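Local coordinates for protein-tyrosine-phosphatase (Shewanella sp., PDB 2Z72) that probably removes phosphate from tyrosine residues of proteins, as a cold-active phosphatase of the calcineurin-like phosphoesterase family that binds zinc ions, at residues D9-I14 against D49-K54; Y24-N29 against T170-R175; N195-I200 against L219-A224; A226-N231 against F247-N252. All blocks are in the same frame, centred on the assembly; numbering follows the deposited sequence.

From the N terminus, strand 8-14 opens contact 1, which closes at 49-54 after a loop of 34 residues. Contact 2 opens inside that loop, on strand 22-27, and closes far along the chain at 170-175, so contacts 1 and 2 cross. They touch through the neighbouring strands 8-14 and 22-27, and contact 2 ties this N-terminal sheet to the end of helix 166-172. Contact 3 then closes a short loop from strand 197-200 to the start of helix 221-231. Contact 4 follows in series, joining the rest of that helix to helix 243-249. Contacts 3 and 4 touch, with centres 11 Å apart; contact 3 lies about 31 Å from contact 1, centre to centre.

Contact 1: residues D9-I14 against D49-K54; sequences DGPYVI and DLPETK
Leu50 reaches across to the backbone of Asp9 with both of its methyl groups. Its CB points toward the strand, and with CG anti to the carbonyl carbon (chi1 -64°) the two methyls come to rest on Asp9. CD1 lies 3.5 Å from Asp9 O, and CD2 lies 3.6 Å from Asp9 N. The leucine thus covers main chain, not the aspartate side chain, whose CB points away. Next to it, the ring of Pro51 packs on the following peptide, with CD 3.4 Å from Gly10 O. Strand 8-14 is an outer strand of the N-terminal three-stranded antiparallel sheet, and 49-52 is the loop that runs into strand 53-54. Trp25, on the neighbouring strand 22-27, touches both Pro11 and Leu50. The peptide before Pro11 is cis. The two proline rings meet at an oblique angle, Pro11 CD sitting 4.0 Å from Pro51 CG. The same Pro11 CD is 3.4 Å from Pro51 O. The backbone angles of Gly10 leave no room for a beta carbon beside Asp9 O, which explains the glycine. On the other side of the strand, Tyr12 OH donates to Asp9 OD1 at 2.6 Å. It meets the syn side of the carboxylate, 24° out of its plane. Asn123 donates to the second oxygen, Asp9 OD2, so both carboxylate oxygens are held.

Contact 2: residues Y24-N29 against T170-R175; sequences YWICDN and TTLINR
The ring of Tyr24 carries Ile173 CG2 over one face, while Arg175 NH2 approaches it obliquely. The guanidinium of Arg175 has Ile173 O and water 1 at its edge, both in its plane. The two flat groups are turned 64° apart, and their side chains cross at about a right angle. Arg175 NH2 comes no nearer than 3.9 Å to Tyr24 OH. The link between them runs through water 1, which lies 2.9 Å from Tyr24 OH and accepts from Arg175 NH1 at 3.0 Å. The arginine chain bends at chi3 (81°), which turns its head back toward its own backbone. There NE donates to Ile173 O at 3.0 Å, from above the carbonyl plane (N-H...O angle 157°). Arg175 N bonds to Thr170 O, and Asn174, with positive phi, is the C-prime residue of a Schellman motif that ends helix 166-172. The contact thus sets this helix end against strand 22-27 of the N-terminal sheet, close to the Cys27-Cys47 disulfide. With Arg175 cut back to an alanine, the water is likely to lose one of its partners and Ile173 O its side-chain donor. Beside the polar group the packing is apolar. Ile173 CD1 rests 3.8 Å from Tyr24 CB. Ile26 CD1 lies 3.9 Å from Leu172 CD1, the two side chains meeting at a slant, and also borders Ile173 CD1. The same Leu172 methyl, CD1, rests against a backbone carbonyl, 3.5 Å from Asn29 O. Leu31 of strand 30-35 touches both Tyr24 and Ile173.

Contact 3: residues N195-I200 against L219-A224; sequences NTIIKI and LTLDKA
The branches of Ile197 and Leu221 meet at a slant. Ile197 holds CG2 anti to its own backbone N, and this methyl lies 3.8 Å from Leu221 CD1. The end of its longer branch, CD1, comes within 4.3 Å of Ala224 CB. Leu221 starts the helix and leans over to the strand. Its chi1 of -99° is well away from a staggered value. The second methyl, CD2, spreads over the strand backbone, 3.9 Å from Lys199 N and equally far from Ile197 O. It also meets the base of a lysine, lying 4.1 Å from Lys199 CB. The rest of Lys199 runs off extended, and its NZ bonds to Phe277 O. The helix start is fixed by an N-cap: Lys223 N donates to Thr220 OG1 at 3.1 Å. In the calcineurin-like fold of this chain, strand 197-200 lies between strands 66-67 and 203-206 of a mixed sheet. Helix 221-231 packs on it here, and Trp214 touches Ile197, Leu221 and Ala224. Shortening Leu221 to an alanine would probably open a gap over Ile197 CG2 and uncover the strand backbone at Lys199. Polar links come from just beyond, where Asn225, which follows Ala224, bonds through its side chain to Thr196 N and Ile197 O. Between the two segments themselves the chemistry is apolar, so Leu221 is probably held mainly by close fit and by burial of its methyls against the strand.

Contact 4: residues A226-N231 against F247-N252; sequences ALYRAN and FLFFGN
Tyr228 and Leu248 join two helices of the calcineurin-like domain, 221-231 and the C-terminal turn of 243-249. The side chain of Tyr228 leaves CB with CG anti to the carbonyl carbon, beside the backbone N, and its ring then reaches across to the second helix. In one half of the ring, CD2 lies 3.7 Å from Phe249 CE1. Further out, CE2 sits above one face of the Phe249 ring, offset toward the rim. The two side chains run antiparallel, each passing alongside the other. Their ring planes are 59° apart, so the pair is oblique. In the other half of the ring, Tyr228 CE1 meets Leu248 CD2 at 4.0 Å, on the same side of the ring plane as Phe249 CE1. CZ comes 3.7 Å from Leu248 CB. At the tip, OH donates to Leu248 O at 2.7 Å. This oxygen lies in the ring plane of the tyrosine. The C=O...O angle is 121°, and the donor is tilted 26° from the carbonyl plane. The bond gives the hydroxyl of this buried residue an acceptor and probably limits the swing of the ring. Gln152 of helix 149-156 touches both Tyr228 and Phe249, while Thr196 and Pro254 also border the tyrosine. The Tyr228 side chain is about 12 Å from a bound zinc ion. Alongside, Leu227 and Leu248 cross at about a right angle, with Leu227 CD1 3.9 Å from Leu248 CD1. At the end of the first helix, Asn231 CB lies 4.1 Å from Phe249 CE1.

Contact 1: residues D9-I14 against D49-K54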
# COMPACT_ATOMS: atom_id res chain seq x y z
N ASP A 9 -1.86 -10.71 -18.40
CA ASP A 9 -1.99 -9.61 -17.43
C ASP A 9 -3.47 -9.36 -17.16
O ASP A 9 -4.30 -9.49 -18.06
CB ASP A 9 -1.35 -8.37 -17.98
CG ASP A 9 -1.41 -7.15 -17.07
OD1 ASP A 9 -1.51 -6.06 -17.66
OD2 ASP A 9 -1.34 -7.31 -15.84
N GLY A 10 -3.77 -8.96 -15.97
CA GLY A 10 -5.14 -8.63 -15.57
C GLY A 10 -5.63 -9.43 -14.41
O GLY A 10 -4.86 -10.12 -13.73
N PRO A 11 -6.93 -9.38 -14.11
CA PRO A 11 -7.91 -8.63 -14.87
C PRO A 11 -7.97 -7.16 -14.50
O PRO A 11 -7.55 -6.75 -13.41
CB PRO A 11 -9.20 -9.33 -14.42
CG PRO A 11 -8.96 -9.74 -12.99
CD PRO A 11 -7.50 -10.15 -12.99
N TYR A 12 -8.48 -6.38 -15.44
CA TYR A 12 -8.88 -5.00 -15.24
C TYR A 12 -10.42 -5.01 -15.21
O TYR A 12 -11.04 -5.34 -16.21
CB TYR A 12 -8.36 -4.13 -16.38
CG TYR A 12 -6.85 -4.10 -16.46
CD1 TYR A 12 -6.13 -5.02 -17.21
CD2 TYR A 12 -6.11 -3.16 -15.75
CE1 TYR A 12 -4.75 -4.97 -17.29
CE2 TYR A 12 -4.76 -3.13 -15.82
CZ TYR A 12 -4.07 -4.04 -16.56
OH TYR A 12 -2.69 -3.95 -16.58
N VAL A 13 -11.01 -4.70 -14.05
CA VAL A 13 -12.43 -4.85 -13.84
C VAL A 13 -13.11 -3.50 -13.78
O VAL A 13 -12.68 -2.61 -13.07
CB VAL A 13 -12.71 -5.67 -12.54
CG1 VAL A 13 -14.19 -5.69 -12.24
CG2 VAL A 13 -12.15 -7.07 -12.62
N ILE A 14 -14.16 -3.38 -14.60
CA ILE A 14 -15.03 -2.19 -14.60
C ILE A 14 -16.22 -2.50 -13.75
O ILE A 14 -16.85 -3.55 -13.94
CB ILE A 14 -15.53 -1.98 -16.07
CG1 ILE A 14 -14.35 -1.85 -17.02
CG2 ILE A 14 -16.56 -0.91 -16.12
CD1 ILE A 14 -13.33 -0.84 -16.66
N ASP A 49 -2.32 -17.98 -15.33
CA ASP A 49 -2.68 -18.22 -13.94
C ASP A 49 -3.09 -16.89 -13.32
O ASP A 49 -2.87 -16.64 -12.14
CB ASP A 49 -1.44 -18.82 -13.25
CG ASP A 49 -1.97 -19.75 -12.16
OD1 ASP A 49 -1.28 -20.11 -11.19
OD2 ASP A 49 -3.18 -20.13 -12.27
N LEU A 50 -3.68 -16.06 -14.20
CA LEU A 50 -4.07 -14.74 -13.72
C LEU A 50 -5.07 -14.86 -12.57
O LEU A 50 -5.85 -15.80 -12.49
CB LEU A 50 -4.69 -13.93 -14.84
CG LEU A 50 -3.77 -13.60 -16.00
CD1 LEU A 50 -4.55 -12.88 -17.10
CD2 LEU A 50 -2.58 -12.77 -15.52
N PRO A 51 -5.02 -13.88 -11.66
CA PRO A 51 -5.84 -14.05 -10.44
C PRO A 51 -7.34 -13.97 -10.65
O PRO A 51 -7.84 -13.17 -11.43
CB PRO A 51 -5.37 -12.89 -9.55
CG PRO A 51 -4.85 -11.89 -10.49
CD PRO A 51 -4.22 -12.68 -11.62
N GLU A 52 -8.06 -14.74 -9.87
CA GLU A 52 -9.48 -14.83 -9.77
C GLU A 52 -9.83 -14.38 -8.36
O GLU A 52 -9.10 -14.67 -7.39
CB GLU A 52 -10.00 -16.23 -10.06
CG GLU A 52 -9.49 -16.73 -11.41
CD GLU A 52 -10.01 -18.14 -11.65
OE1 GLU A 52 -10.71 -18.28 -12.70
OE2 GLU A 52 -9.74 -19.07 -10.86
N THR A 53 -10.84 -13.58 -8.27
CA THR A 53 -11.26 -12.90 -7.05
C THR A 53 -12.78 -12.82 -7.00
O THR A 53 -13.44 -12.64 -8.05
CB THR A 53 -10.77 -11.45 -6.96
OG1 THR A 53 -9.38 -11.47 -7.30
CG2 THR A 53 -10.78 -10.85 -5.56
N LYS A 54 -13.27 -12.96 -5.79
CA LYS A 54 -14.66 -12.64 -5.57
C LYS A 54 -14.71 -11.16 -5.23
O LYS A 54 -14.01 -10.71 -4.33
CB LYS A 54 -15.32 -13.47 -4.47
CG LYS A 54 -16.72 -13.00 -4.13
CD LYS A 54 -17.75 -14.10 -4.24
CE LYS A 54 -19.09 -13.68 -3.64
NZ LYS A 54 -19.52 -14.41 -2.43

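Contact 2: residues Y24-N29 against T170-R175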
# COMPACT_ATOMS: atom_id res chain seq x y z
N TYR A 24 -11.51 -7.32 -18.16
CA TYR A 24 -10.62 -7.31 -19.29
C TYR A 24 -9.36 -8.10 -18.93
O TYR A 24 -8.73 -7.80 -17.90
CB TYR A 24 -10.25 -5.90 -19.69
CG TYR A 24 -11.38 -5.07 -20.19
CD1 TYR A 24 -12.02 -4.12 -19.41
CD2 TYR A 24 -11.89 -5.19 -21.43
CE1 TYR A 24 -13.06 -3.37 -19.91
CE2 TYR A 24 -12.95 -4.44 -21.92
CZ TYR A 24 -13.54 -3.54 -21.16
OH TYR A 24 -14.57 -2.80 -21.62
N TRP A 25 -8.97 -9.04 -19.77
CA TRP A 25 -7.86 -9.94 -19.55
C TRP A 25 -6.93 -9.85 -20.73
O TRP A 25 -7.39 -9.89 -21.90
CB TRP A 25 -8.30 -11.38 -19.42
CG TRP A 25 -9.42 -11.63 -18.47
CD1 TRP A 25 -10.75 -11.46 -18.72
CD2 TRP A 25 -9.37 -12.09 -17.12
NE1 TRP A 25 -11.50 -11.77 -17.65
CE2 TRP A 25 -10.70 -12.17 -16.62
CE3 TRP A 25 -8.32 -12.46 -16.27
CZ2 TRP A 25 -10.97 -12.60 -15.32
CZ3 TRP A 25 -8.61 -12.88 -14.98
CH2 TRP A 25 -9.95 -12.95 -14.50
N ILE A 26 -5.63 -9.72 -20.47
CA ILE A 26 -4.62 -9.89 -21.52
C ILE A 26 -4.13 -11.32 -21.46
O ILE A 26 -3.55 -11.73 -20.46
CB ILE A 26 -3.44 -8.92 -21.35
CG1 ILE A 26 -3.89 -7.51 -21.21
CG2 ILE A 26 -2.49 -9.08 -22.53
CD1 ILE A 26 -4.90 -7.02 -22.24
N CYS A 27 -4.44 -12.09 -22.50
CA CYS A 27 -4.10 -13.51 -22.55
C CYS A 27 -3.30 -13.76 -23.82
O CYS A 27 -3.84 -13.67 -24.93
CB CYS A 27 -5.38 -14.34 -22.54
SG CYS A 27 -6.54 -13.95 -21.24
N ASP A 28 -2.01 -14.00 -23.72
CA ASP A 28 -1.15 -14.24 -24.90
C ASP A 28 -1.23 -13.07 -25.85
O ASP A 28 -1.35 -13.28 -27.08
CB ASP A 28 -1.56 -15.51 -25.61
CG ASP A 28 -0.48 -16.24 -26.38
OD1 ASP A 28 0.73 -15.97 -26.30
OD2 ASP A 28 -0.95 -17.16 -27.09
N ASN A 29 -1.10 -11.87 -25.36
CA ASN A 29 -1.07 -10.64 -26.14
C ASN A 29 -2.36 -10.37 -26.92
O ASN A 29 -2.36 -9.59 -27.87
CB ASN A 29 0.11 -10.46 -27.08
CG ASN A 29 1.35 -9.92 -26.38
OD1 ASN A 29 1.35 -9.73 -25.15
ND2 ASN A 29 2.44 -9.71 -27.12
N THR A 170 -2.58 -1.20 -22.16
CA THR A 170 -3.11 0.10 -22.56
C THR A 170 -3.45 0.14 -24.04
O THR A 170 -4.42 0.79 -24.43
CB THR A 170 -2.17 1.26 -22.17
OG1 THR A 170 -0.85 1.03 -22.68
CG2 THR A 170 -2.05 1.35 -20.67
N THR A 171 -2.69 -0.56 -24.86
CA THR A 171 -3.02 -0.63 -26.32
C THR A 171 -4.28 -1.44 -26.50
O THR A 171 -5.23 -1.00 -27.18
CB THR A 171 -1.84 -1.20 -27.09
OG1 THR A 171 -0.74 -0.28 -27.00
CG2 THR A 171 -2.20 -1.25 -28.59
N LEU A 172 -4.36 -2.64 -25.95
CA LEU A 172 -5.48 -3.55 -26.23
C LEU A 172 -6.79 -3.09 -25.63
O LEU A 172 -7.83 -3.25 -26.26
CB LEU A 172 -5.15 -4.96 -25.77
CG LEU A 172 -4.04 -5.65 -26.57
CD1 LEU A 172 -3.74 -7.00 -25.96
CD2 LEU A 172 -4.43 -5.82 -28.05
N ILE A 173 -6.72 -2.49 -24.46
CA ILE A 173 -7.92 -1.93 -23.81
C ILE A 173 -8.17 -0.51 -24.25
O ILE A 173 -9.21 0.15 -23.93
CB ILE A 173 -7.81 -2.10 -22.28
CG1 ILE A 173 -7.61 -3.56 -21.90
CG2 ILE A 173 -9.01 -1.58 -21.52
CD1 ILE A 173 -7.15 -3.83 -20.49
N ASN A 174 -7.23 0.03 -25.01
CA ASN A 174 -7.36 1.31 -25.62
C ASN A 174 -7.67 2.45 -24.67
O ASN A 174 -8.58 3.26 -24.84
CB ASN A 174 -8.41 1.23 -26.78
CG ASN A 174 -8.29 2.39 -27.72
OD1 ASN A 174 -7.25 3.03 -27.85
ND2 ASN A 174 -9.39 2.63 -28.40
N ARG A 175 -6.86 2.51 -23.61
CA ARG A 175 -6.93 3.63 -22.68
C ARG A 175 -5.60 3.72 -21.96
O ARG A 175 -4.91 2.70 -21.81
CB ARG A 175 -8.09 3.53 -21.77
CG ARG A 175 -8.02 2.36 -20.89
CD ARG A 175 -9.44 2.11 -20.39
NE ARG A 175 -10.27 1.37 -21.35
CZ ARG A 175 -11.48 0.89 -21.11
NH1 ARG A 175 -12.03 1.05 -19.91
NH2 ARG A 175 -12.12 0.23 -22.06
O HOH W 1 -14.71 -0.14 -20.48

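Contact 3: residues N195-I200 against L219-A224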
# COMPACT_ATOMS: atom_id res chain seq x y z
N ASN A 195 -6.97 5.25 3.19
CA ASN A 195 -6.26 6.28 3.93
C ASN A 195 -4.84 6.41 3.40
O ASN A 195 -4.30 5.57 2.68
CB ASN A 195 -6.24 5.95 5.42
CG ASN A 195 -7.62 6.04 6.03
OD1 ASN A 195 -8.28 7.08 5.86
ND2 ASN A 195 -8.09 5.02 6.70
N THR A 196 -4.21 7.51 3.85
CA THR A 196 -2.83 7.84 3.55
C THR A 196 -1.97 7.84 4.80
O THR A 196 -0.81 7.46 4.79
CB THR A 196 -2.78 9.15 2.75
OG1 THR A 196 -3.63 9.03 1.60
CG2 THR A 196 -1.40 9.49 2.24
N ILE A 197 -2.53 8.31 5.94
CA ILE A 197 -1.84 8.36 7.20
C ILE A 197 -2.74 7.71 8.25
O ILE A 197 -3.91 8.09 8.35
CB ILE A 197 -1.53 9.82 7.63
CG1 ILE A 197 -0.77 10.59 6.57
CG2 ILE A 197 -0.73 9.83 8.94
CD1 ILE A 197 -1.01 12.08 6.59
N ILE A 198 -2.22 6.80 9.06
CA ILE A 198 -3.02 6.22 10.15
C ILE A 198 -2.20 6.14 11.42
O ILE A 198 -0.97 6.20 11.43
CB ILE A 198 -3.60 4.84 9.78
CG1 ILE A 198 -2.53 3.75 9.65
CG2 ILE A 198 -4.48 4.94 8.56
CD1 ILE A 198 -3.09 2.35 9.54
N LYS A 199 -2.93 5.99 12.53
CA LYS A 199 -2.36 5.81 13.86
C LYS A 199 -2.95 4.55 14.46
O LYS A 199 -4.16 4.39 14.48
CB LYS A 199 -2.73 7.03 14.73
CG LYS A 199 -2.07 7.03 16.11
CD LYS A 199 -2.50 8.33 16.89
CE LYS A 199 -2.10 8.32 18.34
NZ LYS A 199 -2.71 9.52 18.95
N ILE A 200 -2.10 3.62 14.87
CA ILE A 200 -2.55 2.44 15.56
C ILE A 200 -1.76 2.39 16.88
O ILE A 200 -0.54 2.37 16.90
CB ILE A 200 -2.32 1.13 14.77
CG1 ILE A 200 -2.98 1.17 13.42
CG2 ILE A 200 -2.77 -0.07 15.60
CD1 ILE A 200 -2.74 -0.07 12.56
N LEU A 219 -2.61 20.59 10.44
CA LEU A 219 -3.35 19.49 9.84
C LEU A 219 -3.75 18.46 10.88
O LEU A 219 -3.26 18.38 12.00
CB LEU A 219 -2.51 18.83 8.74
CG LEU A 219 -2.59 19.52 7.39
CD1 LEU A 219 -1.37 19.27 6.54
CD2 LEU A 219 -3.87 19.07 6.69
N THR A 220 -4.75 17.66 10.53
CA THR A 220 -5.19 16.49 11.27
C THR A 220 -5.22 15.29 10.32
O THR A 220 -5.33 15.47 9.10
CB THR A 220 -6.57 16.66 11.90
OG1 THR A 220 -7.50 16.73 10.83
CG2 THR A 220 -6.63 17.91 12.78
N LEU A 221 -5.16 14.11 10.90
CA LEU A 221 -5.28 12.88 10.10
C LEU A 221 -6.55 12.92 9.26
O LEU A 221 -6.53 12.64 8.06
CB LEU A 221 -5.20 11.66 10.96
CG LEU A 221 -3.84 10.93 11.02
CD1 LEU A 221 -2.73 11.84 11.40
CD2 LEU A 221 -3.96 9.69 11.88
N ASP A 222 -7.71 13.25 9.87
CA ASP A 222 -8.94 13.15 9.13
C ASP A 222 -8.99 14.14 7.98
O ASP A 222 -9.45 13.82 6.90
CB ASP A 222 -10.17 13.30 10.02
CG ASP A 222 -11.45 13.07 9.25
OD1 ASP A 222 -12.16 14.01 9.06
OD2 ASP A 222 -11.74 11.97 8.73
N LYS A 223 -8.53 15.35 8.25
CA LYS A 223 -8.56 16.39 7.23
C LYS A 223 -7.68 15.98 6.05
O LYS A 223 -8.09 16.10 4.87
CB LYS A 223 -8.17 17.76 7.76
CG LYS A 223 -8.24 18.82 6.69
CD LYS A 223 -8.03 20.21 7.29
CE LYS A 223 -8.19 21.31 6.26
NZ LYS A 223 -7.84 22.68 6.66
N ALA A 224 -6.48 15.51 6.35
CA ALA A 224 -5.56 15.11 5.26
C ALA A 224 -6.08 13.92 4.50
O ALA A 224 -6.10 13.92 3.27
CB ALA A 224 -4.21 14.83 5.89

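Contact 4: residues A226-N231 against F247-N252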
# COMPACT_ATOMS: atom_id res chain seq x y z
N ALA A 226 -9.10 12.85 4.06
CA ALA A 226 -10.22 13.22 3.25
C ALA A 226 -9.79 14.03 2.03
O ALA A 226 -10.32 13.83 0.91
CB ALA A 226 -11.22 14.04 4.11
N LEU A 227 -8.86 14.97 2.21
CA LEU A 227 -8.37 15.72 1.03
C LEU A 227 -7.66 14.83 0.04
O LEU A 227 -7.81 15.05 -1.19
CB LEU A 227 -7.44 16.83 1.52
CG LEU A 227 -8.12 18.04 2.14
CD1 LEU A 227 -7.07 18.97 2.75
CD2 LEU A 227 -8.92 18.80 1.09
N TYR A 228 -6.92 13.84 0.53
CA TYR A 228 -6.26 12.92 -0.39
C TYR A 228 -7.30 12.14 -1.21
O TYR A 228 -7.13 12.00 -2.43
CB TYR A 228 -5.40 11.97 0.39
CG TYR A 228 -4.05 12.47 0.82
CD1 TYR A 228 -3.59 12.46 2.14
CD2 TYR A 228 -3.13 12.93 -0.13
CE1 TYR A 228 -2.39 12.90 2.50
CE2 TYR A 228 -1.87 13.34 0.22
CZ TYR A 228 -1.49 13.33 1.54
OH TYR A 228 -0.22 13.71 1.95
N ARG A 229 -8.36 11.66 -0.58
CA ARG A 229 -9.36 10.94 -1.33
C ARG A 229 -10.05 11.85 -2.34
O ARG A 229 -10.38 11.42 -3.45
CB ARG A 229 -10.40 10.32 -0.38
CG ARG A 229 -9.92 9.04 0.29
CD ARG A 229 -10.99 8.36 1.10
NE ARG A 229 -11.24 9.04 2.38
CZ ARG A 229 -10.56 8.81 3.48
NH1 ARG A 229 -9.60 7.94 3.53
NH2 ARG A 229 -10.87 9.46 4.60
N ALA A 230 -10.34 13.08 -1.96
CA ALA A 230 -11.10 13.99 -2.80
C ALA A 230 -10.32 14.55 -3.95
O ALA A 230 -10.93 15.05 -4.91
CB ALA A 230 -11.68 15.14 -1.94
N ASN A 231 -9.01 14.50 -3.88
CA ASN A 231 -8.19 15.22 -4.86
C ASN A 231 -7.20 14.37 -5.55
O ASN A 231 -6.42 14.92 -6.35
CB ASN A 231 -7.46 16.42 -4.18
CG ASN A 231 -8.50 17.42 -3.71
OD1 ASN A 231 -8.89 17.47 -2.49
ND2 ASN A 231 -9.00 18.19 -4.66
N PHE A 247 1.29 21.03 -0.65
CA PHE A 247 2.01 20.39 0.48
C PHE A 247 1.75 18.90 0.54
O PHE A 247 2.64 18.08 0.59
CB PHE A 247 1.59 21.00 1.83
CG PHE A 247 2.15 20.21 2.98
CD1 PHE A 247 1.30 19.59 3.89
CD2 PHE A 247 3.50 20.04 3.14
CE1 PHE A 247 1.79 18.83 4.91
CE2 PHE A 247 4.02 19.30 4.17
CZ PHE A 247 3.18 18.67 5.05
N LEU A 248 0.47 18.51 0.57
CA LEU A 248 0.09 17.13 0.76
C LEU A 248 0.60 16.21 -0.33
O LEU A 248 0.94 15.05 -0.06
CB LEU A 248 -1.43 17.00 0.94
CG LEU A 248 -2.01 17.54 2.25
CD1 LEU A 248 -3.54 17.51 2.19
CD2 LEU A 248 -1.48 16.71 3.41
N PHE A 249 0.58 16.69 -1.58
CA PHE A 249 0.87 15.81 -2.69
C PHE A 249 2.30 15.83 -3.16
O PHE A 249 2.69 14.91 -3.91
CB PHE A 249 -0.04 16.14 -3.90
CG PHE A 249 -1.40 15.49 -3.77
CD1 PHE A 249 -2.42 15.99 -3.01
CD2 PHE A 249 -1.64 14.29 -4.42
CE1 PHE A 249 -3.66 15.37 -2.89
CE2 PHE A 249 -2.89 13.70 -4.33
CZ PHE A 249 -3.87 14.21 -3.55
N PHE A 250 3.11 16.79 -2.76
CA PHE A 250 4.45 16.89 -3.33
C PHE A 250 5.55 16.77 -2.32
O PHE A 250 5.44 16.07 -1.31
CB PHE A 250 4.47 18.15 -4.23
CG PHE A 250 3.43 18.00 -5.33
CD1 PHE A 250 2.39 18.94 -5.37
CD2 PHE A 250 3.44 16.97 -6.24
CE1 PHE A 250 1.40 18.81 -6.33
CE2 PHE A 250 2.45 16.82 -7.23
CZ PHE A 250 1.42 17.77 -7.22
N GLY A 251 6.75 17.29 -2.56
CA GLY A 251 7.99 16.81 -1.99
C GLY A 251 8.20 16.82 -0.52
O GLY A 251 8.98 16.01 0.03
N ASN A 252 7.52 17.75 0.18
CA ASN A 252 7.71 17.81 1.63
C ASN A 252 6.58 17.13 2.40
O ASN A 252 6.53 17.17 3.64
CB ASN A 252 7.77 19.28 2.12
CG ASN A 252 8.50 19.43 3.45
OD1 ASN A 252 9.50 18.81 3.82
ND2 ASN A 252 8.00 20.33 4.30